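Local structure of uncharacterized HTH-type transcriptional regulator YydK (Bacillus subtilis subsp. subtilis, 3BWG) at residues 105-110 / 115-120; 150-155 / 159-164; 16-21 / 67-72. The protein probably binds DNA as a transcription factor of the GntR family, joining a winged helix-turn-helix domain to a UTRA domain. One frame throughout, in Å; residues are numbered along the deposited sequence.

Interaction 1 (105-110 / 115-120)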
loop_
_atom_site.group_PDB
_atom_site.type_symbol
_atom_site.label_atom_id
_atom_site.label_comp_id
_atom_site.label_asym_id
_atom_site.label_seq_id
_atom_site.Cartn_x
_atom_site.Cartn_y
_atom_site.Cartn_z
ATOM N N ARG B 105 28.623 -12.780 -4.525
ATOM C CA ARG B 105 29.198 -11.874 -3.552
ATOM C C ARG B 105 28.716 -12.345 -2.181
ATOM O O ARG B 105 27.632 -12.913 -2.062
ATOM C CB ARG B 105 28.542 -10.523 -3.862
ATOM C CG ARG B 105 29.064 -9.327 -3.261
ATOM C CD ARG B 105 28.305 -8.147 -3.829
ATOM N NE ARG B 105 28.840 -7.694 -5.126
ATOM C CZ ARG B 105 29.153 -6.429 -5.415
ATOM N NH1 ARG B 105 28.980 -5.457 -4.506
ATOM N NH2 ARG B 105 29.609 -6.125 -6.629
ATOM N N LYS B 106 29.496 -12.097 -1.139
ATOM C CA LYS B 106 28.971 -12.150 0.218
ATOM C C LYS B 106 28.052 -10.923 0.480
ATOM O O LYS B 106 28.259 -9.855 -0.098
ATOM C CB LYS B 106 30.108 -12.256 1.265
ATOM C CG LYS B 106 31.039 -13.425 1.043
ATOM C CD LYS B 106 30.274 -14.749 1.021
ATOM C CE LYS B 106 31.228 -15.907 0.879
ATOM N NZ LYS B 106 30.459 -17.177 0.698
ATOM N N PRO B 107 27.015 -11.096 1.330
ATOM C CA PRO B 107 26.118 -9.958 1.590
ATOM C C PRO B 107 26.776 -8.924 2.513
ATOM O O PRO B 107 27.590 -9.296 3.381
ATOM C CB PRO B 107 24.932 -10.606 2.347
ATOM C CG PRO B 107 25.536 -11.869 3.030
ATOM C CD PRO B 107 26.620 -12.332 2.054
ATOM N N THR B 108 26.399 -7.656 2.358
ATOM C CA THR B 108 26.637 -6.698 3.405
ATOM C C THR B 108 25.937 -7.165 4.712
ATOM O O THR B 108 25.066 -8.032 4.691
ATOM C CB THR B 108 26.131 -5.297 3.023
ATOM O OG1 THR B 108 24.709 -5.305 2.902
ATOM C CG2 THR B 108 26.764 -4.786 1.707
ATOM N N PRO B 109 26.362 -6.642 5.870
ATOM C CA PRO B 109 25.600 -6.940 7.099
ATOM C C PRO B 109 24.104 -6.606 6.990
ATOM O O PRO B 109 23.269 -7.440 7.316
ATOM C CB PRO B 109 26.291 -6.080 8.148
ATOM C CG PRO B 109 27.683 -5.970 7.630
ATOM C CD PRO B 109 27.593 -5.887 6.150
ATOM N N GLU B 110 23.795 -5.394 6.525
ATOM C CA GLU B 110 22.430 -5.003 6.207
ATOM C C GLU B 110 21.630 -6.004 5.321
ATOM O O GLU B 110 20.461 -6.302 5.592
ATOM C CB GLU B 110 22.454 -3.623 5.566
ATOM C CG GLU B 110 21.107 -3.193 4.994
ATOM C CD GLU B 110 21.213 -1.916 4.160
ATOM O OE1 GLU B 110 20.508 -0.943 4.480
ATOM O OE2 GLU B 110 22.039 -1.877 3.223
ATOM N N LEU B 115 17.703 -10.359 4.583
ATOM C CA LEU B 115 17.476 -11.688 4.023
ATOM C C LEU B 115 17.433 -12.799 5.067
ATOM O O LEU B 115 17.169 -13.946 4.737
ATOM C CB LEU B 115 18.557 -11.997 2.984
ATOM C CG LEU B 115 18.479 -11.134 1.726
ATOM C CD1 LEU B 115 19.705 -11.437 0.876
ATOM C CD2 LEU B 115 17.124 -11.381 0.948
ATOM N N ASN B 116 17.728 -12.469 6.323
ATOM C CA ASN B 116 17.832 -13.467 7.383
ATOM C C ASN B 116 18.873 -14.513 7.143
ATOM O O ASN B 116 18.597 -15.686 7.380
ATOM C CB ASN B 116 16.521 -14.264 7.497
ATOM C CG ASN B 116 15.707 -13.839 8.626
ATOM O OD1 ASN B 116 15.135 -12.733 8.624
ATOM N ND2 ASN B 116 15.663 -14.691 9.662
ATOM N N ILE B 117 20.033 -14.141 6.642
ATOM C CA ILE B 117 21.060 -15.148 6.373
ATOM C C ILE B 117 22.357 -14.902 7.136
ATOM O O ILE B 117 22.593 -13.817 7.690
ATOM C CB ILE B 117 21.364 -15.278 4.875
ATOM C CG1 ILE B 117 21.679 -13.901 4.251
ATOM C CG2 ILE B 117 20.216 -16.026 4.190
ATOM C CD1 ILE B 117 22.078 -13.984 2.773
ATOM N N GLY B 118 23.195 -15.930 7.175
ATOM C CA GLY B 118 24.552 -15.762 7.696
ATOM C C GLY B 118 25.315 -14.910 6.686
ATOM O O GLY B 118 24.975 -14.887 5.476
HETATM N N MSE B 119 26.343 -14.211 7.162
HETATM C CA MSE B 119 27.155 -13.387 6.260
HETATM C C MSE B 119 28.087 -14.175 5.332
HETATM O O MSE B 119 28.634 -13.621 4.359
HETATM C CB MSE B 119 27.890 -12.301 7.037
HETATM C CG MSE B 119 26.947 -11.179 7.449
HETATM SE SE MSE B 119 27.813 -10.126 8.750
HETATM C CE MSE B 119 29.359 -9.608 7.617
ATOM N N ASP B 120 28.238 -15.470 5.605
ATOM C CA ASP B 120 29.018 -16.306 4.700
ATOM C C ASP B 120 28.162 -17.001 3.640
ATOM O O ASP B 120 28.686 -17.800 2.856
ATOM C CB ASP B 120 29.900 -17.313 5.467
ATOM C CG ASP B 120 31.187 -17.678 4.694
ATOM O OD1 ASP B 120 31.606 -16.926 3.783
ATOM O OD2 ASP B 120 31.799 -18.721 5.005
#
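K106, the first residue of 105-110 to meet 115-120, reaches D120 with its ammonium end. Its chain bends at chi2 (-57°), which carries CD and CE past the M119 carbonyl oxygen to D120. There NZ donates to the backbone O of D120 at 2.9 Å, from above the carbonyl plane, and lies 3.3 Å from D120 OD1 in a salt bridge. D122 OD1 is a further salt-bridge partner, so three oxygens gather round one ammonium group, an arrangement that would favour its charged form. P107 comes next and is the buried residue of the contact: its CD sits 3.3 Å from M119 O, and its CG touches I117 CD1 at 4.1 Å. T108 points away and caps the helix that follows, OG1 accepting from A111 N. P109, in the first turn, receives the selenomethionine M119 from across, with CG 4.0 Å from CE; the bend at chi3 (59°) turns that methyl back toward the proline ring. The contact thus brings together the two ends of the short helix 109-114, N-capped by T108 and ended by a Schellman motif at N116, a helical connection between the antiparallel strands 95-105 and 123-132 of the UTRA domain.

Interaction 2 (150-155 / 159-164)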
loop_
_atom_site.group_PDB
_atom_site.type_symbol
_atom_site.label_atom_id
_atom_site.label_comp_id
_atom_site.label_asym_id
_atom_site.label_seq_id
_atom_site.Cartn_x
_atom_site.Cartn_y
_atom_site.Cartn_z
ATOM N N THR B 150 18.900 -19.603 -7.650
ATOM C CA THR B 150 20.127 -20.381 -7.724
ATOM C C THR B 150 21.043 -19.933 -8.858
ATOM O O THR B 150 22.256 -20.157 -8.788
ATOM C CB THR B 150 19.860 -21.891 -7.813
ATOM O OG1 THR B 150 18.795 -22.112 -8.737
ATOM C CG2 THR B 150 19.508 -22.477 -6.421
ATOM N N TYR B 151 20.446 -19.348 -9.897
ATOM C CA TYR B 151 21.197 -18.772 -11.008
ATOM C C TYR B 151 20.493 -17.537 -11.582
ATOM O O TYR B 151 19.264 -17.494 -11.685
ATOM C CB TYR B 151 21.438 -19.815 -12.104
ATOM C CG TYR B 151 22.345 -19.317 -13.224
ATOM C CD1 TYR B 151 23.739 -19.164 -13.026
ATOM C CD2 TYR B 151 21.811 -18.965 -14.465
ATOM C CE1 TYR B 151 24.565 -18.696 -14.072
ATOM C CE2 TYR B 151 22.612 -18.521 -15.509
ATOM C CZ TYR B 151 23.969 -18.372 -15.314
ATOM O OH TYR B 151 24.735 -17.917 -16.366
ATOM N N LEU B 152 21.297 -16.519 -11.917
ATOM C CA LEU B 152 20.832 -15.319 -12.591
ATOM C C LEU B 152 21.796 -15.001 -13.726
ATOM O O LEU B 152 22.996 -15.303 -13.655
ATOM C CB LEU B 152 20.740 -14.116 -11.609
ATOM C CG LEU B 152 19.608 -14.121 -10.558
ATOM C CD1 LEU B 152 19.703 -12.918 -9.523
ATOM C CD2 LEU B 152 18.258 -14.164 -11.267
ATOM N N ASN B 153 21.289 -14.403 -14.796
ATOM C CA ASN B 153 22.206 -13.905 -15.841
ATOM C C ASN B 153 21.823 -12.528 -16.329
ATOM O O ASN B 153 20.805 -11.993 -15.929
ATOM C CB ASN B 153 22.386 -14.877 -17.015
ATOM C CG ASN B 153 21.106 -15.139 -17.767
ATOM O OD1 ASN B 153 20.145 -14.390 -17.673
ATOM N ND2 ASN B 153 21.085 -16.226 -18.511
ATOM N N ASN B 154 22.653 -11.955 -17.190
ATOM C CA ASN B 154 22.376 -10.630 -17.688
ATOM C C ASN B 154 20.972 -10.475 -18.264
ATOM O O ASN B 154 20.304 -9.486 -17.993
ATOM C CB ASN B 154 23.442 -10.191 -18.684
ATOM C CG ASN B 154 23.895 -8.766 -18.422
ATOM O OD1 ASN B 154 23.584 -7.864 -19.202
ATOM N ND2 ASN B 154 24.587 -8.542 -17.270
ATOM N N GLU B 155 20.527 -11.459 -19.043
ATOM C CA GLU B 155 19.212 -11.389 -19.683
ATOM C C GLU B 155 18.038 -11.290 -18.685
ATOM O O GLU B 155 17.153 -10.444 -18.829
ATOM C CB GLU B 155 19.015 -12.546 -20.662
ATOM C CG GLU B 155 17.606 -12.609 -21.237
ATOM C CD GLU B 155 17.445 -13.586 -22.381
ATOM O OE1 GLU B 155 18.425 -14.245 -22.795
ATOM O OE2 GLU B 155 16.320 -13.677 -22.895
ATOM N N HIS B 159 15.466 -7.801 -17.584
ATOM C CA HIS B 159 14.013 -7.860 -17.714
ATOM C C HIS B 159 13.291 -7.954 -16.360
ATOM O O HIS B 159 13.630 -7.220 -15.434
ATOM C CB HIS B 159 13.639 -8.952 -18.713
ATOM C CG HIS B 159 14.195 -8.692 -20.074
ATOM N ND1 HIS B 159 15.322 -9.326 -20.557
ATOM C CD2 HIS B 159 13.818 -7.810 -21.038
ATOM C CE1 HIS B 159 15.593 -8.872 -21.771
ATOM N NE2 HIS B 159 14.702 -7.946 -22.081
ATOM N N SER B 160 12.320 -8.854 -16.239
ATOM C CA SER B 160 11.625 -9.093 -14.973
ATOM C C SER B 160 12.229 -10.261 -14.210
ATOM O O SER B 160 12.061 -11.442 -14.566
ATOM C CB SER B 160 10.129 -9.320 -15.192
ATOM O OG SER B 160 9.481 -9.340 -13.932
ATOM N N ILE B 161 12.935 -9.937 -13.140
ATOM C CA ILE B 161 13.544 -10.975 -12.311
ATOM C C ILE B 161 12.444 -11.878 -11.669
ATOM O O ILE B 161 12.581 -13.085 -11.640
ATOM C CB ILE B 161 14.512 -10.320 -11.231
ATOM C CG1 ILE B 161 15.631 -9.539 -11.948
ATOM C CG2 ILE B 161 15.083 -11.381 -10.241
ATOM C CD1 ILE B 161 16.564 -8.769 -11.051
ATOM N N PHE B 162 11.356 -11.272 -11.183
ATOM C CA PHE B 162 10.251 -12.012 -10.560
ATOM C C PHE B 162 9.581 -12.933 -11.530
ATOM O O PHE B 162 9.129 -14.006 -11.136
ATOM C CB PHE B 162 9.202 -11.069 -9.991
ATOM C CG PHE B 162 9.584 -10.470 -8.659
ATOM C CD1 PHE B 162 10.848 -10.662 -8.118
ATOM C CD2 PHE B 162 8.720 -9.652 -7.992
ATOM C CE1 PHE B 162 11.216 -10.100 -6.921
ATOM C CE2 PHE B 162 9.108 -9.070 -6.769
ATOM C CZ PHE B 162 10.348 -9.317 -6.250
ATOM N N HIS B 163 9.512 -12.507 -12.796
ATOM C CA HIS B 163 9.049 -13.411 -13.833
ATOM C C HIS B 163 9.845 -14.707 -13.902
ATOM O O HIS B 163 9.235 -15.753 -13.968
ATOM C CB HIS B 163 8.946 -12.770 -15.227
ATOM C CG HIS B 163 8.346 -13.701 -16.244
ATOM N ND1 HIS B 163 6.984 -13.891 -16.363
ATOM C CD2 HIS B 163 8.924 -14.555 -17.128
ATOM C CE1 HIS B 163 6.747 -14.788 -17.307
ATOM N NE2 HIS B 163 7.906 -15.221 -17.776
ATOM N N TYR B 164 11.181 -14.640 -13.893
ATOM C CA TYR B 164 12.027 -15.840 -13.967
ATOM C C TYR B 164 11.851 -16.700 -12.716
ATOM O O TYR B 164 11.827 -17.930 -12.774
ATOM C CB TYR B 164 13.502 -15.447 -14.163
ATOM C CG TYR B 164 14.536 -16.488 -13.757
ATOM C CD1 TYR B 164 14.753 -17.666 -14.526
ATOM C CD2 TYR B 164 15.315 -16.293 -12.590
ATOM C CE1 TYR B 164 15.720 -18.646 -14.113
ATOM C CE2 TYR B 164 16.265 -17.243 -12.167
ATOM C CZ TYR B 164 16.479 -18.409 -12.923
ATOM O OH TYR B 164 17.475 -19.305 -12.478
#
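Y164 reaches from the first turn of helix 161-167 to the extended residues 151 and 152, and its side chain can be followed outward. At CB, the first torsion sets CG anti to the backbone N (chi1 158°), sending the ring out from the helix toward 150-155. Along one side of the ring CD2 and then CE2 meet the methyl CD2 of L152, the closer approach being 3.8 Å from L152 CD2 to Y164 CE2. The methyl comes in obliquely, an apolar contact. Farther out, the carbonyl oxygen of Y151 lies beside CE2 and CZ, 3.0 Å from Y164 CE2 and likewise oblique to the ring. At the tip, Y164 OH lies 2.7 Å from Y151 O; the hydroxyl can donate there, but the bond is weak and its proton has another acceptor within reach.

The same leucine methyl also touches the helix one turn earlier, with L152 CD2 4.3 Å from I161 CG2. Y144 of strand 135-145 packs against both L152 and I161, placing these side chains between the UTRA-domain sheet and the link from strand 135-145 to strand 173-184. That link holds helices 154-157 and 161-167, N-capped by N153 and, through a weak bond from H163 N to OG, by S160.

At the other end of the contact, H159 ND1 donates to E155 O over 2.8 Å with an N-H...O angle of 149°. The oxygen lies at the ring edge, 21° out of its plane. The E155 carboxylate stays back, OE2 5.0 Å from H159 ND1, and takes no part in this bond.

Chemically, the contact joins a leucine-centred apolar patch to two side-chain-to-carbonyl approaches. The histidine bond requires a proton on ND1, which fixes that nitrogen as a donor while leaving the net charge of the ring undetermined.

Interaction 3 (16-21 / 67-72)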
loop_
_atom_site.group_PDB
_atom_site.type_symbol
_atom_site.label_atom_id
_atom_site.label_comp_id
_atom_site.label_asym_id
_atom_site.label_seq_id
_atom_site.Cartn_x
_atom_site.Cartn_y
_atom_site.Cartn_z
ATOM N N THR B 16 -12.084 -6.567 -19.108
ATOM C CA THR B 16 -12.168 -6.004 -20.474
ATOM C C THR B 16 -13.396 -5.118 -20.683
ATOM O O THR B 16 -13.300 -4.027 -21.275
ATOM C CB THR B 16 -12.204 -7.130 -21.566
ATOM O OG1 THR B 16 -11.002 -7.901 -21.498
ATOM C CG2 THR B 16 -12.369 -6.547 -22.994
ATOM N N TYR B 17 -14.547 -5.608 -20.233
ATOM C CA TYR B 17 -15.771 -4.825 -20.240
ATOM C C TYR B 17 -15.610 -3.475 -19.494
ATOM O O TYR B 17 -16.108 -2.442 -19.953
ATOM C CB TYR B 17 -16.918 -5.650 -19.653
ATOM C CG TYR B 17 -18.208 -4.872 -19.534
ATOM C CD1 TYR B 17 -18.457 -4.058 -18.406
ATOM C CD2 TYR B 17 -19.171 -4.910 -20.567
ATOM C CE1 TYR B 17 -19.641 -3.324 -18.290
ATOM C CE2 TYR B 17 -20.364 -4.188 -20.460
ATOM C CZ TYR B 17 -20.591 -3.391 -19.320
ATOM O OH TYR B 17 -21.751 -2.670 -19.207
ATOM N N ILE B 18 -14.924 -3.512 -18.341
ATOM C CA ILE B 18 -14.650 -2.334 -17.499
ATOM C C ILE B 18 -13.796 -1.290 -18.259
ATOM O O ILE B 18 -14.162 -0.098 -18.338
ATOM C CB ILE B 18 -13.989 -2.770 -16.138
ATOM C CG1 ILE B 18 -15.039 -3.288 -15.146
ATOM C CG2 ILE B 18 -13.197 -1.632 -15.503
ATOM C CD1 ILE B 18 -14.448 -4.018 -13.897
ATOM N N GLU B 19 -12.669 -1.764 -18.809
ATOM C CA GLU B 19 -11.777 -0.994 -19.692
ATOM C C GLU B 19 -12.532 -0.375 -20.864
ATOM O O GLU B 19 -12.478 0.839 -21.080
ATOM C CB GLU B 19 -10.672 -1.899 -20.257
ATOM C CG GLU B 19 -9.350 -1.924 -19.497
ATOM C CD GLU B 19 -9.478 -1.796 -17.976
ATOM O OE1 GLU B 19 -8.784 -0.901 -17.437
ATOM O OE2 GLU B 19 -10.241 -2.573 -17.314
ATOM N N GLU B 20 -13.258 -1.215 -21.596
ATOM C CA GLU B 20 -13.871 -0.782 -22.854
ATOM C C GLU B 20 -14.948 0.247 -22.629
ATOM O O GLU B 20 -15.056 1.207 -23.383
ATOM C CB GLU B 20 -14.453 -1.957 -23.623
ATOM C CG GLU B 20 -13.407 -2.836 -24.234
ATOM C CD GLU B 20 -14.025 -3.938 -25.055
ATOM O OE1 GLU B 20 -13.566 -4.107 -26.208
ATOM O OE2 GLU B 20 -14.969 -4.616 -24.560
ATOM N N HIS B 21 -15.744 0.051 -21.585
ATOM C CA HIS B 21 -16.762 1.034 -21.256
ATOM C C HIS B 21 -16.190 2.196 -20.459
ATOM O O HIS B 21 -16.939 3.095 -20.067
ATOM C CB HIS B 21 -17.960 0.372 -20.589
ATOM C CG HIS B 21 -18.746 -0.486 -21.533
ATOM N ND1 HIS B 21 -18.318 -1.737 -21.930
ATOM C CD2 HIS B 21 -19.908 -0.259 -22.187
ATOM C CE1 HIS B 21 -19.198 -2.249 -22.774
ATOM N NE2 HIS B 21 -20.171 -1.371 -22.948
ATOM N N ILE B 67 -22.804 -4.467 -7.336
ATOM C CA ILE B 67 -21.403 -4.725 -7.657
ATOM C C ILE B 67 -20.885 -3.477 -8.337
ATOM O O ILE B 67 -21.498 -3.030 -9.298
ATOM C CB ILE B 67 -21.239 -5.840 -8.715
ATOM C CG1 ILE B 67 -22.060 -7.093 -8.375
ATOM C CG2 ILE B 67 -19.763 -6.152 -8.933
ATOM C CD1 ILE B 67 -22.560 -7.852 -9.643
ATOM N N PHE B 68 -19.761 -2.942 -7.837
ATOM C CA PHE B 68 -19.197 -1.659 -8.286
ATOM C C PHE B 68 -17.705 -1.755 -8.634
ATOM O O PHE B 68 -16.986 -2.583 -8.088
ATOM C CB PHE B 68 -19.406 -0.599 -7.174
ATOM C CG PHE B 68 -20.851 -0.379 -6.817
ATOM C CD1 PHE B 68 -21.606 0.577 -7.491
ATOM C CD2 PHE B 68 -21.464 -1.138 -5.818
ATOM C CE1 PHE B 68 -22.942 0.772 -7.186
ATOM C CE2 PHE B 68 -22.797 -0.950 -5.507
ATOM C CZ PHE B 68 -23.542 -0.007 -6.191
ATOM N N VAL B 69 -17.237 -0.865 -9.504
ATOM C CA VAL B 69 -15.833 -0.802 -9.890
ATOM C C VAL B 69 -15.060 -0.223 -8.684
ATOM O O VAL B 69 -15.491 0.764 -8.090
ATOM C CB VAL B 69 -15.635 0.049 -11.206
ATOM C CG1 VAL B 69 -14.155 0.198 -11.585
ATOM C CG2 VAL B 69 -16.389 -0.591 -12.405
ATOM N N ARG B 70 -13.937 -0.851 -8.355
ATOM C CA ARG B 70 -13.110 -0.533 -7.215
ATOM C C ARG B 70 -11.839 0.191 -7.658
ATOM O O ARG B 70 -11.338 1.069 -6.939
ATOM C CB ARG B 70 -12.759 -1.845 -6.453
ATOM C CG ARG B 70 -11.673 -1.751 -5.324
ATOM C CD ARG B 70 -11.983 -0.738 -4.241
ATOM N NE ARG B 70 -10.834 -0.479 -3.333
ATOM C CZ ARG B 70 -9.956 0.535 -3.440
ATOM N NH1 ARG B 70 -10.045 1.406 -4.421
ATOM N NH2 ARG B 70 -8.986 0.691 -2.535
ATOM N N LYS B 71 -11.332 -0.179 -8.839
ATOM C CA LYS B 71 -10.066 0.297 -9.347
ATOM C C LYS B 71 -10.016 1.795 -9.195
ATOM O O LYS B 71 -10.952 2.526 -9.568
ATOM C CB LYS B 71 -9.862 -0.111 -10.807
ATOM C CG LYS B 71 -10.324 0.923 -11.832
ATOM C CD LYS B 71 -10.791 0.342 -13.185
ATOM C CE LYS B 71 -9.656 0.124 -14.176
ATOM N NZ LYS B 71 -9.223 1.435 -14.694
ATOM N N HIS B 72 -8.912 2.243 -8.629
ATOM C CA HIS B 72 -8.674 3.651 -8.357
ATOM C C HIS B 72 -8.873 4.542 -9.606
ATOM O O HIS B 72 -8.705 4.090 -10.777
ATOM C CB HIS B 72 -7.258 3.793 -7.793
ATOM C CG HIS B 72 -6.179 3.451 -8.782
ATOM N ND1 HIS B 72 -5.717 4.354 -9.718
ATOM C CD2 HIS B 72 -5.462 2.313 -8.964
ATOM C CE1 HIS B 72 -4.774 3.776 -10.449
ATOM N NE2 HIS B 72 -4.593 2.544 -9.997
#
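I18 and V69 meet where the first helix of the winged helix-turn-helix domain, 6-20, passes the end of the second wing strand, 66-69. Both bonds from CA to CB point toward the opposite segment, yet the two side chains lie antiparallel and meet flank to flank. Their contact is therefore one branch against another: I18 CG1 lies 4.1 Å from V69 CG2. L29, in the loop after the helix, packs on both residues and extends the apolar cluster. The backbone of V69 is also bonded to G26 and D27, which ties the strand end to that same loop.

I18 uses its two branches on different neighbours. With CG1 anti to the carbonyl carbon (chi1 -80°), CG2 is left anti to the backbone N and faces K71, its methyl 3.9 Å from K71 CD. The lysine lays its methylenes alongside the isoleucine. Bends at chi3 and chi4 fold the outer part of the lysine chain, and its end comes up to the next helix residue, E19.

E19 starts out pointing away from the strand, but its chain bends at chi2 (35°) and brings the carboxylate back across the lysine. The two side chains cross at a slant, and the separation of their charged groups indicates only a loose electrostatic attraction at the exposed margin of the apolar contact. Between V69 and K71, R70 turns to the second subunit, where it forms a salt bridge with D177 of that chain. Within the E19-K71 pair, the carboxylate oxygen OE1 of E19 is 3.5 Å from K71 CE and 3.6 Å from K71 NZ, a long salt bridge.

How the interactions relate
Interactions 1 and 2 belong to the UTRA domain and interaction 3 to the GntR-type DNA-binding domain. Interactions 1 and 2 are neighbours without touching: their centres are 20 Å apart and their nearest atoms about 10 Å. Both involve connections packed near strand 123-132, where I123 meets P107 and I117 of interaction 1, and Y124 meets Y151 and L152 of interaction 2. Interaction 3 lies across the chain's centre from both, its centre 44 Å from that of interaction 1 and 33 Å from that of interaction 2. It belongs to the same domain as the predicted helix-turn-helix motif, residues 32-51. Through R70, salt-bridged to D177 of the second subunit, this domain meets the other chain's UTRA region across the dimer.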